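PDB 2VLD: endonuclease NucS from Pyrococcus abyssi, which cleaves the 3' and 5' single-stranded extremities of branched DNA structures, binds single-stranded DNA and works as a homodimer that interacts with PCNA. Local coordinates for residues 14-19 / 82-87; 60-65 / 88-93. The protein carries 2 engineered substitutions. All blocks are in the same frame, centred on the assembly; numbering follows the deposited sequence.

Contact 1: residues 14-19 / 82-87; sequences EIKELL and VTFKEN
Phe84 meets three side chains of the helical segment 14-19, Ile15, Lys16 and Leu19, and it is the one residue of 82-87 that does so closely. The first interaction is a CH-pi contact: Ile15 CG2 sits 3.7 Å from the centroid of the Phe84 ring, 14° off its normal, so the methyl lies over the face, displaced toward the rim at CE2 and CZ. With CG1 anti to the carbonyl carbon (chi1 -65°), CG2 is left anti to the backbone N of Ile15 and is delivered over the ring. The second is aliphatic. Leu19 CD1, one turn further along, comes within 3.6 Å of Phe84 CB, meeting the root of the aromatic side chain, which it crosses at about a right angle. The third is a looser flank: Lys16 CB is 4.1 Å from Phe84 CD2, and the chain, bent at its last two torsions, brings NZ to 3.8 Å from Phe84 O, too far to count as a hydrogen bond.

Helix and strand run nearly antiparallel, at 157° between their segment axes, which approach to 9.9 Å. At that separation the phenyl group bridges helix and strand, standing out from the strand with CG anti to its backbone N. Ile15 also packs on Leu110 of strand 106-113, while Leu18 rests on Leu110 and Val112, placing the helix against the sheet of the PH-like domain. The chemistry thus implies attachment by dispersion and shape, centred on one aromatic ring, with the lysine contributing aliphatic flanking at the exposed margin.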
loop_
_atom_site.group_PDB
_atom_site.type_symbol
_atom_site.label_atom_id
_atom_site.label_comp_id
_atom_site.label_asym_id
_atom_site.label_seq_id
_atom_site.Cartn_x
_atom_site.Cartn_y
_atom_site.Cartn_z
ATOM N N GLU A 14 18.760 15.029 -6.508
ATOM C CA GLU A 14 18.264 14.602 -5.199
ATOM C C GLU A 14 17.737 13.164 -5.177
ATOM O O GLU A 14 18.189 12.350 -4.370
ATOM C CB GLU A 14 17.180 15.557 -4.683
ATOM C CG GLU A 14 17.681 16.692 -3.799
ATOM C CD GLU A 14 17.584 18.042 -4.471
ATOM O OE1 GLU A 14 16.592 18.760 -4.217
ATOM O OE2 GLU A 14 18.492 18.385 -5.259
ATOM N N ILE A 15 16.782 12.863 -6.056
ATOM C CA ILE A 15 16.162 11.541 -6.109
ATOM C C ILE A 15 17.206 10.430 -6.156
ATOM O O ILE A 15 17.154 9.511 -5.344
ATOM C CB ILE A 15 15.165 11.410 -7.283
ATOM C CG1 ILE A 15 13.988 12.370 -7.073
ATOM C CG2 ILE A 15 14.654 9.975 -7.391
ATOM C CD1 ILE A 15 13.246 12.754 -8.333
ATOM N N LYS A 16 18.160 10.527 -7.079
ATOM C CA LYS A 16 19.214 9.520 -7.183
ATOM C C LYS A 16 19.990 9.390 -5.872
ATOM O O LYS A 16 20.262 8.278 -5.429
ATOM C CB LYS A 16 20.155 9.795 -8.371
ATOM C CG LYS A 16 21.210 8.689 -8.615
ATOM C CD LYS A 16 22.053 8.886 -9.894
ATOM C CE LYS A 16 21.529 8.059 -11.083
ATOM N NZ LYS A 16 20.720 8.846 -12.070
ATOM N N GLU A 17 20.327 10.519 -5.249
ATOM C CA GLU A 17 20.992 10.502 -3.945
ATOM C C GLU A 17 20.150 9.721 -2.949
ATOM O O GLU A 17 20.651 8.843 -2.247
ATOM C CB GLU A 17 21.233 11.925 -3.422
ATOM C CG GLU A 17 22.535 12.566 -3.890
ATOM C CD GLU A 17 22.822 13.898 -3.209
ATOM O OE1 GLU A 17 22.579 14.008 -1.977
ATOM O OE2 GLU A 17 23.306 14.831 -3.906
ATOM N N LEU A 18 18.862 10.038 -2.923
ATOM C CA LEU A 18 17.937 9.467 -1.958
ATOM C C LEU A 18 17.651 7.980 -2.182
ATOM O O LEU A 18 17.538 7.223 -1.223
ATOM C CB LEU A 18 16.646 10.292 -1.917
ATOM C CG LEU A 18 16.819 11.700 -1.327
ATOM C CD1 LEU A 18 15.610 12.574 -1.604
ATOM C CD2 LEU A 18 17.111 11.658 0.164
ATOM N N LEU A 19 17.551 7.565 -3.440
ATOM C CA LEU A 19 17.360 6.155 -3.760
ATOM C C LEU A 19 18.564 5.330 -3.320
ATOM O O LEU A 19 18.405 4.300 -2.661
ATOM C CB LEU A 19 17.089 5.950 -5.253
ATOM C CG LEU A 19 15.869 6.609 -5.917
ATOM C CD1 LEU A 19 15.755 6.131 -7.347
ATOM C CD2 LEU A 19 14.566 6.347 -5.172
ATOM N N VAL A 82 15.278 -1.936 -9.282
ATOM C CA VAL A 82 14.885 -0.535 -9.416
ATOM C C VAL A 82 15.943 0.319 -10.114
ATOM O O VAL A 82 17.140 0.164 -9.864
ATOM C CB VAL A 82 14.554 0.097 -8.048
ATOM C CG1 VAL A 82 13.832 1.424 -8.234
ATOM C CG2 VAL A 82 13.685 -0.837 -7.215
ATOM N N THR A 83 15.482 1.239 -10.958
ATOM C CA THR A 83 16.324 2.013 -11.855
ATOM C C THR A 83 15.769 3.428 -11.989
ATOM O O THR A 83 14.558 3.605 -11.950
ATOM C CB THR A 83 16.378 1.304 -13.229
ATOM O OG1 THR A 83 17.489 0.407 -13.248
ATOM C CG2 THR A 83 16.521 2.276 -14.379
ATOM N N PHE A 84 16.642 4.426 -12.143
ATOM C CA PHE A 84 16.203 5.824 -12.270
ATOM C C PHE A 84 16.891 6.624 -13.397
ATOM O O PHE A 84 18.102 6.507 -13.585
ATOM C CB PHE A 84 16.352 6.538 -10.922
ATOM C CG PHE A 84 15.928 7.975 -10.944
ATOM C CD1 PHE A 84 14.633 8.331 -11.299
ATOM C CD2 PHE A 84 16.823 8.973 -10.608
ATOM C CE1 PHE A 84 14.241 9.665 -11.328
ATOM C CE2 PHE A 84 16.442 10.308 -10.630
ATOM C CZ PHE A 84 15.149 10.654 -10.992
ATOM N N LYS A 85 16.101 7.440 -14.119
ATOM C CA LYS A 85 16.561 8.272 -15.259
ATOM C C LYS A 85 15.583 9.418 -15.662
ATOM O O LYS A 85 15.570 9.848 -16.822
ATOM C CB LYS A 85 16.822 7.377 -16.482
ATOM C CG LYS A 85 17.843 7.942 -17.470
ATOM C CD LYS A 85 17.499 7.608 -18.924
ATOM C CE LYS A 85 18.542 8.218 -19.870
ATOM N NZ LYS A 85 18.137 8.177 -21.305
ATOM N N GLU A 86 14.806 9.931 -14.699
ATOM C CA GLU A 86 13.592 10.768 -14.936
ATOM C C GLU A 86 12.302 9.912 -14.807
ATOM O O GLU A 86 11.172 10.415 -14.702
ATOM C CB GLU A 86 13.663 11.544 -16.266
ATOM C CG GLU A 86 12.321 11.977 -16.881
ATOM C CD GLU A 86 11.480 12.883 -15.975
ATOM O OE1 GLU A 86 11.911 13.201 -14.841
ATOM O OE2 GLU A 86 10.370 13.262 -16.407
ATOM N N ASN A 87 12.501 8.604 -14.806
ATOM C CA ASN A 87 11.456 7.675 -14.468
ATOM C C ASN A 87 12.017 6.715 -13.423
ATOM O O ASN A 87 13.229 6.485 -13.379
ATOM C CB ASN A 87 10.980 6.939 -15.727
ATOM C CG ASN A 87 11.861 5.728 -16.088
ATOM O OD1 ASN A 87 13.019 5.628 -15.667
ATOM N ND2 ASN A 87 11.310 4.805 -16.874
#

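Contact 2: residues 60-65 / 88-93. Engineered in segment 88-93: Met89 (natural residue Ile).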
loop_
_atom_site.group_PDB
_atom_site.type_symbol
_atom_site.label_atom_id
_atom_site.label_comp_id
_atom_site.label_asym_id
_atom_site.label_seq_id
_atom_site.Cartn_x
_atom_site.Cartn_y
_atom_site.Cartn_z
ATOM N N GLY A 60 12.582 -5.088 -2.914
ATOM C CA GLY A 60 12.159 -4.900 -4.306
ATOM C C GLY A 60 10.658 -4.739 -4.508
ATOM O O GLY A 60 10.200 -4.507 -5.622
ATOM N N SER A 61 9.888 -4.879 -3.438
ATOM C CA SER A 61 8.451 -4.621 -3.495
ATOM C C SER A 61 8.207 -3.197 -3.978
ATOM O O SER A 61 8.798 -2.257 -3.459
ATOM C CB SER A 61 7.835 -4.796 -2.110
ATOM O OG SER A 61 7.952 -6.127 -1.646
ATOM N N PHE A 62 7.326 -3.037 -4.956
ATOM C CA PHE A 62 7.091 -1.743 -5.571
ATOM C C PHE A 62 5.577 -1.599 -5.684
ATOM O O PHE A 62 4.934 -2.515 -6.202
ATOM C CB PHE A 62 7.721 -1.756 -6.964
ATOM C CG PHE A 62 7.818 -0.413 -7.603
ATOM C CD1 PHE A 62 6.740 0.129 -8.298
ATOM C CD2 PHE A 62 9.002 0.305 -7.551
ATOM C CE1 PHE A 62 6.838 1.396 -8.909
ATOM C CE2 PHE A 62 9.114 1.565 -8.151
ATOM C CZ PHE A 62 8.027 2.111 -8.828
ATOM N N LEU A 63 5.007 -0.501 -5.181
ATOM C CA LEU A 63 3.570 -0.353 -5.127
ATOM C C LEU A 63 3.183 1.033 -5.578
ATOM O O LEU A 63 3.835 2.016 -5.203
ATOM C CB LEU A 63 3.029 -0.532 -3.690
ATOM C CG LEU A 63 3.598 -1.687 -2.874
ATOM C CD1 LEU A 63 3.177 -1.552 -1.437
ATOM C CD2 LEU A 63 3.051 -2.929 -3.459
ATOM N N ILE A 64 2.118 1.123 -6.356
ATOM C CA ILE A 64 1.651 2.402 -6.823
ATOM C C ILE A 64 0.195 2.596 -6.385
ATOM O O ILE A 64 -0.712 1.818 -6.756
ATOM C CB ILE A 64 1.783 2.507 -8.353
ATOM C CG1 ILE A 64 3.249 2.422 -8.777
ATOM C CG2 ILE A 64 1.174 3.803 -8.879
ATOM C CD1 ILE A 64 3.409 2.357 -10.293
ATOM N N HIS A 65 -0.026 3.613 -5.568
ATOM C CA HIS A 65 -1.374 3.864 -5.061
ATOM C C HIS A 65 -1.867 5.158 -5.602
ATOM O O HIS A 65 -1.123 6.143 -5.640
ATOM C CB HIS A 65 -1.416 3.921 -3.523
ATOM C CG HIS A 65 -1.713 2.606 -2.892
ATOM N ND1 HIS A 65 -0.723 1.751 -2.442
ATOM C CD2 HIS A 65 -2.891 1.982 -2.655
ATOM C CE1 HIS A 65 -1.276 0.656 -1.951
ATOM N NE2 HIS A 65 -2.590 0.766 -2.081
ATOM N N SER A 88 11.161 6.194 -12.557
ATOM C CA SER A 88 11.545 5.036 -11.772
ATOM C C SER A 88 10.967 3.839 -12.512
ATOM O O SER A 88 9.780 3.841 -12.862
ATOM C CB SER A 88 11.018 5.123 -10.341
ATOM O OG SER A 88 11.561 6.248 -9.679
HETATM N N MSE A 89 11.816 2.851 -12.795
HETATM C CA MSE A 89 11.372 1.588 -13.357
HETATM C C MSE A 89 11.642 0.453 -12.393
HETATM O O MSE A 89 12.690 0.395 -11.746
HETATM C CB MSE A 89 12.086 1.258 -14.669
HETATM C CG MSE A 89 11.878 2.218 -15.825
HETATM SE SE MSE A 89 13.543 3.114 -16.335
HETATM C CE MSE A 89 14.268 1.948 -17.749
ATOM N N ILE A 90 10.697 -0.467 -12.314
ATOM C CA ILE A 90 10.951 -1.730 -11.661
ATOM C C ILE A 90 10.716 -2.825 -12.687
ATOM O O ILE A 90 9.620 -2.941 -13.251
ATOM C CB ILE A 90 10.163 -1.871 -10.304
ATOM C CG1 ILE A 90 10.614 -3.106 -9.526
ATOM C CG2 ILE A 90 8.698 -1.927 -10.508
ATOM C CD1 ILE A 90 10.897 -2.829 -8.011
ATOM N N SER A 91 11.779 -3.566 -12.979
ATOM C CA SER A 91 11.723 -4.655 -13.933
ATOM C C SER A 91 11.930 -5.966 -13.214
ATOM O O SER A 91 12.873 -6.127 -12.433
ATOM C CB SER A 91 12.794 -4.514 -15.025
ATOM O OG SER A 91 12.774 -3.226 -15.600
ATOM N N ILE A 92 11.029 -6.899 -13.475
ATOM C CA ILE A 92 11.245 -8.282 -13.125
ATOM C C ILE A 92 11.457 -8.999 -14.460
ATOM O O ILE A 92 10.534 -9.199 -15.238
ATOM C CB ILE A 92 10.118 -8.874 -12.144
ATOM C CG1 ILE A 92 10.506 -10.258 -11.594
ATOM C CG2 ILE A 92 8.725 -8.904 -12.771
ATOM C CD1 ILE A 92 9.974 -10.611 -10.173
ATOM N N ARG A 93 12.703 -9.299 -14.776
ATOM C CA ARG A 93 12.951 -10.252 -15.847
ATOM C C ARG A 93 13.175 -11.599 -15.214
ATOM O O ARG A 93 14.013 -12.383 -15.673
ATOM C CB ARG A 93 14.116 -9.859 -16.757
ATOM C CG ARG A 93 15.181 -8.987 -16.147
ATOM C CD ARG A 93 15.960 -8.435 -17.293
ATOM N NE ARG A 93 16.355 -7.041 -17.150
ATOM C CZ ARG A 93 16.346 -6.172 -18.157
ATOM N NH1 ARG A 93 15.935 -6.553 -19.364
ATOM N NH2 ARG A 93 16.728 -4.917 -17.961
#
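This is an apolar contact between two non-neighbouring strands of the antiparallel sheet in the N-terminal PH-like domain, made on its buried inner side by Phe62 of 62-65 and Ile90 of 87-92. Their CA atoms are 7.2 Å apart, and the sheet pairs each strand with others: Phe62 bonds through its backbone to Gln76, whereas Ile90 lies on the strand flanked by 81-84 and 98-104. The link between Phe62 and Ile90 is therefore made by their side chains, and the Gly60 carbonyl lies beside Ile90 CD1.

Its core is a CH-pi contact. Ile90 CG2 lies 3.7 Å from the centroid of the Phe62 ring, 23° from the normal, and is shifted over the CG side of the face. The same branched residue touches the ring and its stem with other atoms: CB is 3.7 Å from Phe62 CD2, and CD1 is 3.5 Å from Phe62 CB. Ile90 CG1 is anti to the backbone N (chi1 -171°), which sends CD1 toward the ring stem while CG2 stays over the ring. The two side chains lie alongside, pointing opposite ways, and overlap along their lengths. At the ring edge, in its plane, stands Ile64 CD1 from the same strand.

Phe62 also packs on Ile54 and Ile56 of strand 50-56, and Ile90 on Gln76. The other face of strand 62-65 is turned to the dimer partner, with Leu63 packing on His65 of the second subunit. With both partners buried and hydrocarbon surfaces meeting, the chemistry implies a hydrophobic core contact joining strands 62-65 and 87-92, on the side of strand 62-65 away from Leu63 and the second subunit.

Overall arrangement
From the N terminus, helix 12-25 comes first, then 60-65, then 82-87 and at once 88-93. Contact 1 closes a loop of 62 residues, bringing the helix to strand 81-84; contact 2 closes a shorter one of 22 residues between strands 62-65 and 87-92. Their segments alternate, so the two loops cross instead of nesting. The later halves form an antiparallel pair in one sheet, where Thr83 O lies 3.0 Å from Met89 N, an engineered residue, in a probable hydrogen bond, and Val82 CG2 packs on Ile90 CD1. The centres of contact 1 and contact 2 are about 13 Å apart. Together the contacts join the helix, the strand pair and the dimer-facing strand 62-65 within one domain.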